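Local coordinates for protein tryptophan--tRNA ligase (Aeropyrum pernix, PDB 3A05) that catalyses the ATP-dependent attachment of L-tryptophan to tRNA(Trp), releasing AMP and diphosphate, at residues T75-S80 against L89-L94; I108-A113 against F150-G155. All coordinates share one frame; numbering follows the deposited sequence.

Following the chain from the N terminus, strand 72-77 runs out into the 'HIGH' region, and contact 1 closes a short connection of eight residues, the last four already in helix 85-99, within a beta-alpha-beta unit. Strand 103-108 completes that unit, and contact 2 then closes a longer excursion, through helices 110-115 and 121-139 to the end of strand 147-150. The two loops follow one another in series, without nesting or crossing. They still meet in space: a probable hydrogen bond joins F77 O to A109 N at 2.9 Å, and M78 packs on E112 and A113. Contact 1 thus ties sheet to helix, and contact 2 ties neighbouring strand ends beside bound tryptophan.

Contact 1 (T75-S80 against L89-L94); sequences TGFMPS and LTVDQL. With TRP (tryptophan), chain B.
T75 and T90 meet methyl to methyl, tip to tip, with their CG2 atoms 3.8 Å apart, where strand 72-77 of the Rossmann-type class I catalytic domain packs against helix 85-99. The axes of strand 75-77 and helix 89-94 make an angle of 146°. T75 also crosses L94 at about a right angle, its CG2 lying 3.8 Å from L94 CD1; L94 touches V104 and V106 as well. Beta-branching suits T75: CG2 reaches the helix while OG1, anti to the backbone N (chi1 -178°), lies 3.8 Å from CZ3 of the bound tryptophan. An alanine here would remove both branches, and would probably leave a gap where CG2 packs against T90 and L94 and weaken the packing beside the indole.

The aromatic part belongs to F77, whose flat ring is long enough to reach from strand to helix. Its CZ approaches V91 CG2 to 3.8 Å and T90 CG2 to 4.0 Å, both methyls standing obliquely to the ring. M136 of helix 121-139 touches F77 and V91 alike, continuing the apolar layer.

On the ligand side, G76 N comes within 3.3 Å of tryptophan CE3. A side chain at this position would run into the indole NE1, so glycine fits because it has none.

No hydrogen bond crosses between the segments, whereas the strand backbone is bonded to F105, A107 and A109. The chemistry therefore implies that hydrogen bonding fixes the strand within its sheet, while residues 89-94 of helix 85-99, which starts in the 'HIGH' region, meet it through methyl and ring contacts.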
loop_
_atom_site.group_PDB
_atom_site.type_symbol
_atom_site.label_atom_id
_atom_site.label_comp_id
_atom_site.label_asym_id
_atom_site.label_seq_id
_atom_site.Cartn_x
_atom_site.Cartn_y
_atom_site.Cartn_z
ATOM N N THR A 75 -13.226 -14.273 -4.303
ATOM C CA THR A 75 -12.417 -14.890 -3.258
ATOM C C THR A 75 -10.972 -14.692 -3.744
ATOM O O THR A 75 -10.735 -14.220 -4.857
ATOM C CB THR A 75 -12.750 -16.442 -3.069
ATOM O OG1 THR A 75 -11.946 -16.966 -2.000
ATOM C CG2 THR A 75 -12.388 -17.214 -4.329
ATOM N N GLY A 76 -9.960 -15.010 -2.950
ATOM C CA GLY A 76 -8.653 -15.011 -3.563
ATOM C C GLY A 76 -7.860 -16.247 -3.160
ATOM O O GLY A 76 -8.245 -16.967 -2.195
ATOM N N PHE A 77 -6.720 -16.457 -3.827
ATOM C CA PHE A 77 -5.863 -17.638 -3.498
ATOM C C PHE A 77 -4.414 -17.216 -3.337
ATOM O O PHE A 77 -3.900 -16.427 -4.131
ATOM C CB PHE A 77 -5.928 -18.675 -4.635
ATOM C CG PHE A 77 -7.272 -19.267 -4.829
ATOM C CD1 PHE A 77 -8.207 -18.640 -5.624
ATOM C CD2 PHE A 77 -7.634 -20.441 -4.146
ATOM C CE1 PHE A 77 -9.480 -19.148 -5.761
ATOM C CE2 PHE A 77 -8.945 -20.989 -4.277
ATOM C CZ PHE A 77 -9.851 -20.370 -5.095
ATOM N N MET A 78 -3.773 -17.749 -2.311
ATOM C CA MET A 78 -2.335 -17.740 -2.097
ATOM C C MET A 78 -1.622 -18.647 -3.130
ATOM O O MET A 78 -1.844 -19.867 -3.062
ATOM C CB MET A 78 -2.080 -18.287 -0.677
ATOM C CG MET A 78 -0.590 -18.359 -0.269
ATOM S SD MET A 78 0.296 -16.778 -0.622
ATOM C CE MET A 78 -0.505 -15.792 0.615
ATOM N N PRO A 79 -0.806 -18.088 -4.081
ATOM C CA PRO A 79 -0.163 -18.984 -5.086
ATOM C C PRO A 79 1.092 -19.685 -4.536
ATOM O O PRO A 79 2.201 -19.312 -4.887
ATOM C CB PRO A 79 0.270 -18.026 -6.169
ATOM C CG PRO A 79 0.561 -16.763 -5.439
ATOM C CD PRO A 79 -0.432 -16.683 -4.325
ATOM N N SER A 80 0.877 -20.664 -3.669
ATOM C CA SER A 80 1.917 -21.394 -2.995
ATOM C C SER A 80 1.480 -22.881 -2.991
ATOM O O SER A 80 0.327 -23.174 -2.641
ATOM C CB SER A 80 1.903 -20.965 -1.533
ATOM O OG SER A 80 3.081 -21.439 -0.905
ATOM N N LEU A 89 -13.219 -27.120 -3.053
ATOM C CA LEU A 89 -14.469 -26.815 -2.377
ATOM C C LEU A 89 -14.834 -25.326 -2.570
ATOM O O LEU A 89 -15.973 -25.007 -2.847
ATOM C CB LEU A 89 -14.299 -27.127 -0.866
ATOM C CG LEU A 89 -15.467 -26.709 0.028
ATOM C CD1 LEU A 89 -16.723 -27.375 -0.459
ATOM C CD2 LEU A 89 -15.215 -27.038 1.485
ATOM N N THR A 90 -13.858 -24.415 -2.443
ATOM C CA THR A 90 -14.097 -23.007 -2.784
ATOM C C THR A 90 -14.502 -22.774 -4.217
ATOM O O THR A 90 -15.514 -22.090 -4.484
ATOM C CB THR A 90 -12.900 -22.143 -2.446
ATOM O OG1 THR A 90 -12.786 -22.185 -1.021
ATOM C CG2 THR A 90 -13.154 -20.647 -2.920
ATOM N N VAL A 91 -13.714 -23.330 -5.159
ATOM C CA VAL A 91 -14.033 -23.164 -6.575
ATOM C C VAL A 91 -15.364 -23.683 -7.020
ATOM O O VAL A 91 -16.000 -23.079 -7.922
ATOM C CB VAL A 91 -12.901 -23.764 -7.454
ATOM C CG1 VAL A 91 -13.183 -23.589 -8.868
ATOM C CG2 VAL A 91 -11.572 -23.101 -7.076
ATOM N N ASP A 92 -15.770 -24.842 -6.461
ATOM C CA ASP A 92 -17.100 -25.381 -6.761
ATOM C C ASP A 92 -18.212 -24.401 -6.303
ATOM O O ASP A 92 -19.233 -24.316 -6.945
ATOM C CB ASP A 92 -17.330 -26.713 -5.981
ATOM C CG ASP A 92 -16.516 -27.928 -6.570
ATOM O OD1 ASP A 92 -16.121 -27.920 -7.779
ATOM O OD2 ASP A 92 -16.314 -28.889 -5.787
ATOM N N GLN A 93 -18.044 -23.729 -5.165
ATOM C CA GLN A 93 -19.029 -22.679 -4.803
ATOM C C GLN A 93 -19.015 -21.546 -5.841
ATOM O O GLN A 93 -20.045 -21.083 -6.179
ATOM C CB GLN A 93 -18.757 -22.146 -3.420
ATOM C CG GLN A 93 -18.833 -23.194 -2.422
ATOM C CD GLN A 93 -18.550 -22.720 -1.030
ATOM O OE1 GLN A 93 -19.188 -21.797 -0.534
ATOM N NE2 GLN A 93 -17.519 -23.304 -0.392
ATOM N N LEU A 94 -17.844 -21.165 -6.375
ATOM C CA LEU A 94 -17.753 -20.147 -7.433
ATOM C C LEU A 94 -18.482 -20.590 -8.685
ATOM O O LEU A 94 -19.208 -19.805 -9.329
ATOM C CB LEU A 94 -16.295 -19.849 -7.810
ATOM C CG LEU A 94 -15.369 -19.344 -6.687
ATOM C CD1 LEU A 94 -14.038 -18.874 -7.304
ATOM C CD2 LEU A 94 -16.039 -18.195 -5.864
HETATM N N TRP B . -5.493 -13.828 2.258
HETATM C CA TRP B . -5.890 -15.075 1.579
HETATM C C TRP B . -4.937 -16.231 1.972
HETATM O O TRP B . -5.229 -17.383 1.727
HETATM C CB TRP B . -5.944 -14.853 0.067
HETATM C CG TRP B . -6.861 -13.698 -0.314
HETATM C CD1 TRP B . -6.469 -12.453 -0.803
HETATM C CD2 TRP B . -8.321 -13.635 -0.176
HETATM N NE1 TRP B . -7.597 -11.678 -1.044
HETATM C CE2 TRP B . -8.730 -12.362 -0.656
HETATM C CE3 TRP B . -9.309 -14.552 0.260
HETATM C CZ2 TRP B . -10.087 -11.962 -0.691
HETATM C CZ3 TRP B . -10.678 -14.160 0.203
HETATM C CH2 TRP B . -11.040 -12.867 -0.265
#

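Contact 2 (I108-A113 against F150-G155); sequences IADAEA and FQTNRG. With CD (cadmium ion), chain F.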
loop_
_atom_site.group_PDB
_atom_site.type_symbol
_atom_site.label_atom_id
_atom_site.label_comp_id
_atom_site.label_asym_id
_atom_site.label_seq_id
_atom_site.Cartn_x
_atom_site.Cartn_y
_atom_site.Cartn_z
ATOM N N ILE A 108 -5.466 -13.321 -7.203
ATOM C CA ILE A 108 -4.226 -13.960 -6.870
ATOM C C ILE A 108 -3.423 -13.098 -5.924
ATOM O O ILE A 108 -3.010 -11.962 -6.268
ATOM C CB ILE A 108 -3.374 -14.218 -8.135
ATOM C CG1 ILE A 108 -4.201 -14.978 -9.179
ATOM C CG2 ILE A 108 -2.074 -14.950 -7.743
ATOM C CD1 ILE A 108 -4.761 -16.420 -8.712
ATOM N N ALA A 109 -3.160 -13.655 -4.750
ATOM C CA ALA A 109 -2.475 -12.945 -3.680
ATOM C C ALA A 109 -1.018 -12.958 -3.780
ATOM O O ALA A 109 -0.384 -13.259 -2.810
ATOM C CB ALA A 109 -2.903 -13.476 -2.302
ATOM N N ASP A 110 -0.479 -12.551 -4.917
ATOM C CA ASP A 110 0.955 -12.574 -5.152
ATOM C C ASP A 110 1.741 -11.482 -4.382
ATOM O O ASP A 110 2.957 -11.675 -4.073
ATOM C CB ASP A 110 1.204 -12.431 -6.660
ATOM C CG ASP A 110 0.957 -10.996 -7.188
ATOM O OD1 ASP A 110 -0.088 -10.375 -6.860
ATOM O OD2 ASP A 110 1.803 -10.515 -7.983
ATOM N N ALA A 111 1.091 -10.359 -4.021
ATOM C CA ALA A 111 1.793 -9.389 -3.125
ATOM C C ALA A 111 1.987 -10.016 -1.740
ATOM O O ALA A 111 3.072 -9.940 -1.104
ATOM C CB ALA A 111 0.998 -8.112 -2.989
ATOM N N GLU A 112 0.918 -10.623 -1.237
ATOM C CA GLU A 112 1.078 -11.305 0.056
ATOM C C GLU A 112 2.081 -12.492 -0.013
ATOM O O GLU A 112 2.873 -12.695 0.911
ATOM C CB GLU A 112 -0.242 -11.805 0.556
ATOM C CG GLU A 112 -0.146 -12.316 1.984
ATOM C CD GLU A 112 -1.444 -12.943 2.435
ATOM O OE1 GLU A 112 -2.494 -12.798 1.741
ATOM O OE2 GLU A 112 -1.410 -13.538 3.521
ATOM N N ALA A 113 2.028 -13.258 -1.107
ATOM C CA ALA A 113 3.013 -14.342 -1.349
ATOM C C ALA A 113 4.476 -13.864 -1.214
ATOM O O ALA A 113 5.300 -14.395 -0.445
ATOM C CB ALA A 113 2.763 -14.957 -2.688
ATOM N N PHE A 150 -4.026 -10.170 -10.503
ATOM C CA PHE A 150 -2.945 -10.159 -9.518
ATOM C C PHE A 150 -3.029 -8.924 -8.627
ATOM O O PHE A 150 -3.265 -7.780 -9.146
ATOM C CB PHE A 150 -1.567 -10.098 -10.243
ATOM C CG PHE A 150 -1.227 -11.351 -11.008
ATOM C CD1 PHE A 150 -0.645 -12.434 -10.363
ATOM C CD2 PHE A 150 -1.512 -11.459 -12.367
ATOM C CE1 PHE A 150 -0.329 -13.639 -11.082
ATOM C CE2 PHE A 150 -1.174 -12.679 -13.101
ATOM C CZ PHE A 150 -0.607 -13.749 -12.425
ATOM N N GLN A 151 -2.815 -9.139 -7.327
ATOM C CA GLN A 151 -2.789 -8.047 -6.350
ATOM C C GLN A 151 -1.814 -6.966 -6.863
ATOM O O GLN A 151 -2.083 -5.762 -6.738
ATOM C CB GLN A 151 -2.342 -8.522 -4.992
ATOM C CG GLN A 151 -3.470 -9.265 -4.227
ATOM C CD GLN A 151 -3.036 -9.763 -2.862
ATOM O OE1 GLN A 151 -1.873 -9.959 -2.606
ATOM N NE2 GLN A 151 -3.987 -9.998 -1.997
ATOM N N THR A 152 -0.734 -7.403 -7.518
ATOM C CA THR A 152 0.317 -6.472 -7.824
ATOM C C THR A 152 0.071 -5.908 -9.188
ATOM O O THR A 152 0.908 -5.192 -9.710
ATOM C CB THR A 152 1.740 -7.091 -7.769
ATOM O OG1 THR A 152 1.839 -8.077 -8.772
ATOM C CG2 THR A 152 2.063 -7.644 -6.450
ATOM N N ASN A 153 -1.067 -6.220 -9.792
ATOM C CA ASN A 153 -1.285 -5.669 -11.117
ATOM C C ASN A 153 -2.686 -5.213 -11.386
ATOM O O ASN A 153 -3.239 -5.456 -12.455
ATOM C CB ASN A 153 -0.886 -6.627 -12.209
ATOM C CG ASN A 153 -0.487 -5.887 -13.482
ATOM O OD1 ASN A 153 0.144 -4.799 -13.406
ATOM N ND2 ASN A 153 -0.838 -6.435 -14.638
ATOM N N ARG A 154 -3.306 -4.587 -10.435
ATOM C CA ARG A 154 -4.768 -4.450 -10.519
ATOM C C ARG A 154 -5.148 -2.967 -10.799
ATOM O O ARG A 154 -6.198 -2.704 -11.383
ATOM C CB ARG A 154 -5.390 -4.975 -9.229
ATOM C CG ARG A 154 -6.934 -4.937 -9.262
ATOM C CD ARG A 154 -7.436 -5.644 -10.587
ATOM N NE ARG A 154 -8.803 -6.051 -10.303
ATOM C CZ ARG A 154 -9.673 -6.373 -11.237
ATOM N NH1 ARG A 154 -9.292 -6.385 -12.491
ATOM N NH2 ARG A 154 -10.930 -6.604 -10.901
ATOM N N GLY A 155 -4.268 -2.020 -10.519
ATOM C CA GLY A 155 -4.482 -0.623 -11.106
ATOM C C GLY A 155 -4.769 0.460 -10.026
ATOM O O GLY A 155 -4.973 0.173 -8.825
HETATM CD CD CD F . -3.870 -13.681 3.770
HETATM O O HOH W 1 -3.583 -10.123 1.004
HETATM O O HOH W 2 -4.449 -11.149 4.559
#
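The C-terminal ends of two neighbouring parallel strands of the Rossmann-type sheet, 103-108 and 147-150, are joined here beside the tryptophan pocket. I108 and F150 form the last parallel bridge; their side chains point the same way, with I108 CG2 3.9 Å from F150 CD1. Just beyond, Q151 N donates to I108 O at 3.0 Å.

Helix 110-115 begins at once, and two polar side chains secure its start. The amide oxygen Q151 OE1 accepts E112 N at 3.2 Å, a nearly straight bond (163°), and A111 N more weakly, so it serves two N-H groups of the first turn. Glutamine suits the place because its NE2 is left to bond D195, which also holds the tryptophan. D110 works in the reverse direction: with chi1 at 74° its carboxylate swings to T152, where OD1 accepts T152 N at 3.1 Å and OD2 accepts T152 OG1 at 2.6 Å, each through a syn lone pair. R121 pairs with OD2 as well, so the buried charge is probably well compensated. The small A111 lets its CB rest on T152 CG2, and R160 of the second subunit bonds T152 O.

E112, extended from the helix, chelates a cadmium ion through OE1 and OE2, with a water 2.7 Å from the cadmium among its other ligands, and a second water bridges that same OE1 to Q151 NE2, 3.0 Å from each.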